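Local structure of citrate lyase (Yersinia pestis, 3QLL) at residues 227-232 with 239-244. The protein probably acts as a magnesium-dependent lyase related to the citrate lyase beta subunit. Sequence-based numbering, arbitrary orientation.
Sequences APFFDV and QSETLR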
ATOM      1  N   ALA A 227       2.324 -13.708  11.213  1.00 39.97           N
ATOM      2  CA  ALA A 227       2.265 -15.065  10.727  1.00 45.44           C
ATOM      3  C   ALA A 227       3.363 -15.920  11.331  1.00 49.01           C
ATOM      4  O   ALA A 227       4.409 -15.404  11.730  1.00 52.78           O
ATOM      5  CB  ALA A 227       2.350 -15.076   9.202  1.00 33.29           C
ATOM      6  N   PRO A 228       3.109 -17.236  11.413  1.00 50.86           N
ATOM      7  CA  PRO A 228       4.168 -18.173  11.803  1.00 47.26           C
ATOM      8  C   PRO A 228       5.232 -18.276  10.710  1.00 58.15           C
ATOM      9  O   PRO A 228       4.897 -18.213   9.521  1.00 59.80           O
ATOM     10  CB  PRO A 228       3.434 -19.513  11.952  1.00 45.87           C
ATOM     11  CG  PRO A 228       2.171 -19.369  11.157  1.00 41.64           C
ATOM     12  CD  PRO A 228       1.812 -17.898  11.168  1.00 45.38           C
ATOM     13  N   PHE A 229       6.480 -18.509  11.110  1.00 56.18           N
ATOM     14  CA  PHE A 229       7.538 -18.740  10.147  1.00 57.79           C
ATOM     15  C   PHE A 229       7.575 -20.228   9.923  1.00 59.36           C
ATOM     16  O   PHE A 229       7.642 -20.993  10.883  1.00 62.20           O
ATOM     17  CB  PHE A 229       8.877 -18.225  10.686  1.00 56.41           C
ATOM     18  CG  PHE A 229      10.013 -18.294   9.696  1.00 46.34           C
ATOM     19  CD1 PHE A 229      10.104 -17.409   8.636  1.00 48.58           C
ATOM     20  CD2 PHE A 229      11.047 -19.214   9.881  1.00 47.38           C
ATOM     21  CE1 PHE A 229      11.175 -17.480   7.723  1.00 47.41           C
ATOM     22  CE2 PHE A 229      12.119 -19.295   8.989  1.00 56.99           C
ATOM     23  CZ  PHE A 229      12.181 -18.424   7.911  1.00 61.77           C
ATOM     24  N   PHE A 230       7.574 -20.627   8.659  1.00 66.47           N
ATOM     25  CA  PHE A 230       7.445 -22.035   8.258  1.00 83.01           C
ATOM     26  C   PHE A 230       8.662 -22.911   8.623  1.00 84.93           C
ATOM     27  O   PHE A 230       8.485 -23.991   9.184  1.00 91.66           O
ATOM     28  CB  PHE A 230       7.151 -22.138   6.741  1.00111.02           C
ATOM     29  CG  PHE A 230       8.321 -21.753   5.847  1.00134.61           C
ATOM     30  CD1 PHE A 230       8.874 -20.479   5.914  1.00140.16           C
ATOM     31  CD2 PHE A 230       8.874 -22.666   4.951  1.00142.83           C
ATOM     32  CE1 PHE A 230       9.954 -20.119   5.110  1.00143.81           C
ATOM     33  CE2 PHE A 230       9.955 -22.308   4.139  1.00147.92           C
ATOM     34  CZ  PHE A 230      10.492 -21.031   4.220  1.00147.46           C
ATOM     35  N   ASP A 231       9.870 -22.509   8.221  1.00 80.16           N
ATOM     36  CA  ASP A 231      11.058 -23.343   8.417  1.00 73.82           C
ATOM     37  C   ASP A 231      11.504 -23.384   9.895  1.00 64.69           C
ATOM     38  O   ASP A 231      12.124 -22.448  10.414  1.00 65.38           O
ATOM     39  CB  ASP A 231      12.190 -22.837   7.520  1.00 78.76           C
ATOM     40  CG  ASP A 231      13.170 -23.919   7.142  1.00 82.50           C
ATOM     41  OD1 ASP A 231      13.297 -24.909   7.887  1.00 77.66           O
ATOM     42  OD2 ASP A 231      13.779 -23.797   6.060  1.00 88.41           O
ATOM     43  N   VAL A 232      11.279 -24.523  10.531  1.00 63.00           N
ATOM     44  CA  VAL A 232      11.706 -24.749  11.909  1.00 67.70           C
ATOM     45  C   VAL A 232      13.222 -24.823  12.045  1.00 75.49           C
ATOM     46  O   VAL A 232      13.767 -24.493  13.101  1.00 71.22           O
ATOM     47  CB  VAL A 232      11.111 -26.056  12.458  1.00 85.43           C
ATOM     48  CG1 VAL A 232      11.031 -26.002  13.974  1.00 83.85           C
ATOM     49  CG2 VAL A 232       9.737 -26.333  11.828  1.00 91.34           C
ATOM     50  N   GLN A 239      14.443 -15.318  13.223  1.00 57.81           N
ATOM     51  CA  GLN A 239      14.932 -14.115  13.903  1.00 62.07           C
ATOM     52  C   GLN A 239      14.759 -12.838  13.079  1.00 62.60           C
ATOM     53  O   GLN A 239      14.322 -11.806  13.585  1.00 64.86           O
ATOM     54  CB  GLN A 239      16.416 -14.276  14.291  1.00 63.93           C
ATOM     55  CG  GLN A 239      16.666 -15.251  15.436  1.00 63.30           C
ATOM     56  CD  GLN A 239      18.137 -15.550  15.707  1.00 69.44           C
ATOM     57  OE1 GLN A 239      19.029 -15.220  14.891  1.00 71.66           O
ATOM     58  NE2 GLN A 239      18.401 -16.268  16.799  1.00 58.68           N
ATOM     59  N   SER A 240      15.162 -12.930  11.824  1.00 55.70           N
ATOM     60  CA  SER A 240      15.069 -11.854  10.872  1.00 50.44           C
ATOM     61  C   SER A 240      13.600 -11.413  10.662  1.00 52.46           C
ATOM     62  O   SER A 240      13.304 -10.205  10.705  1.00 46.80           O
ATOM     63  CB  SER A 240      15.706 -12.259   9.553  1.00 59.68           C
ATOM     64  OG  SER A 240      15.586 -11.224   8.599  1.00 80.70           O
ATOM     65  N   GLU A 241      12.704 -12.384  10.413  1.00 48.30           N
ATOM     66  CA  GLU A 241      11.279 -12.100  10.173  1.00 50.02           C
ATOM     67  C   GLU A 241      10.643 -11.466  11.412  1.00 55.93           C
ATOM     68  O   GLU A 241       9.843 -10.479  11.301  1.00 47.08           O
ATOM     69  CB  GLU A 241      10.501 -13.362   9.731  1.00 48.66           C
ATOM     70  CG  GLU A 241       9.048 -13.077   9.358  1.00 51.87           C
ATOM     71  CD  GLU A 241       8.316 -14.256   8.677  1.00 56.31           C
ATOM     72  OE1 GLU A 241       7.485 -14.926   9.331  1.00 58.75           O
ATOM     73  OE2 GLU A 241       8.576 -14.491   7.460  1.00 53.44           O
ATOM     74  N   THR A 242      11.003 -12.002  12.578  1.00 46.39           N
ATOM     75  CA  THR A 242      10.460 -11.499  13.835  1.00 47.13           C
ATOM     76  C   THR A 242      10.837 -10.021  14.091  1.00 51.77           C
ATOM     77  O   THR A 242       9.987  -9.194  14.418  1.00 54.85           O
ATOM     78  CB  THR A 242      10.933 -12.387  15.035  1.00 53.87           C
ATOM     79  OG1 THR A 242      10.648 -13.757  14.739  1.00 51.06           O
ATOM     80  CG2 THR A 242      10.243 -12.019  16.319  1.00 51.65           C
ATOM     81  N   LEU A 243      12.100  -9.688  13.859  1.00 53.83           N
ATOM     82  CA  LEU A 243      12.589  -8.323  13.974  1.00 59.03           C
ATOM     83  C   LEU A 243      11.924  -7.354  12.982  1.00 55.59           C
ATOM     84  O   LEU A 243      11.547  -6.233  13.341  1.00 59.40           O
ATOM     85  CB  LEU A 243      14.102  -8.306  13.785  1.00 62.55           C
ATOM     86  CG  LEU A 243      14.908  -8.723  15.014  1.00 75.03           C
ATOM     87  CD1 LEU A 243      16.404  -8.855  14.677  1.00 73.83           C
ATOM     88  CD2 LEU A 243      14.659  -7.798  16.204  1.00 73.44           C
ATOM     89  N   ARG A 244      11.827  -7.779  11.723  1.00 54.07           N
ATOM     90  CA  ARG A 244      11.125  -7.008  10.687  1.00 54.04           C
ATOM     91  C   ARG A 244       9.686  -6.736  11.102  1.00 45.98           C
ATOM     92  O   ARG A 244       9.186  -5.615  10.923  1.00 52.58           O
ATOM     93  CB  ARG A 244      11.143  -7.739   9.341  1.00 46.03           C
ATOM     94  CG  ARG A 244      12.426  -7.546   8.564  1.00 55.83           C
ATOM     95  CD  ARG A 244      12.374  -8.210   7.174  1.00 68.88           C
ATOM     96  NE  ARG A 244      12.583  -7.237   6.102  1.00 75.68           N
ATOM     97  CZ  ARG A 244      12.988  -7.543   4.870  1.00 76.74           C
ATOM     98  NH1 ARG A 244      13.202  -8.811   4.535  1.00 75.10           N
ATOM     99  NH2 ARG A 244      13.161  -6.587   3.962  1.00 74.08           N
TER
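F229 and E241 meet where the loop after strand 224-226 of a TIM barrel faces the helix 235-248 that follows it, so the contact lies within one beta-alpha unit. Their CA atoms are the closest pair between 227-232 and 239-244, 7.6 Å apart, and both CA-CB bonds are directed across the gap. The evidence for an edge contact is direct: E241 OE2 lies 3.5 Å from F229 CD1, the carboxylate sits at the rim of the ring, and the planes of the two groups are 83° apart. A carboxylate oxygen placed there meets the slightly positive ring hydrogens instead of the pi cloud, which is consistent with a weak electrostatic attraction. E241 spans the distance because CG is anti to the backbone N (chi1 -175°) and the chain stays extended beyond it. F229 also places CG trans to its own N, which swings the ring toward the helix, and the turn about CB-CG (chi2 74°) brings the CD1 edge to the carboxylate. One face of its ring lies under F230, whose CD1 stands 4.1 Å above the F229 ring centre, although the F230 side chain is poorly ordered.

The carboxylate has a stronger partner outside the two segments: OE1 forms a salt bridge with K253 NZ on the adjacent strand 252-255, while R210 NH2 makes only a weak, long ion pair with the same oxygen. The same ammonium group hydrogen-bonds to A227 O, so K253 ties the start of the loop to the helix. From A227 the chain runs into P228, whose side chain is about 7 Å from that of R107, a predicted substrate-binding residue. The lysine also offers a reason for two acceptors lying close together: A227 O and E241 OE1, both bound by its NZ, are 3.9 Å apart.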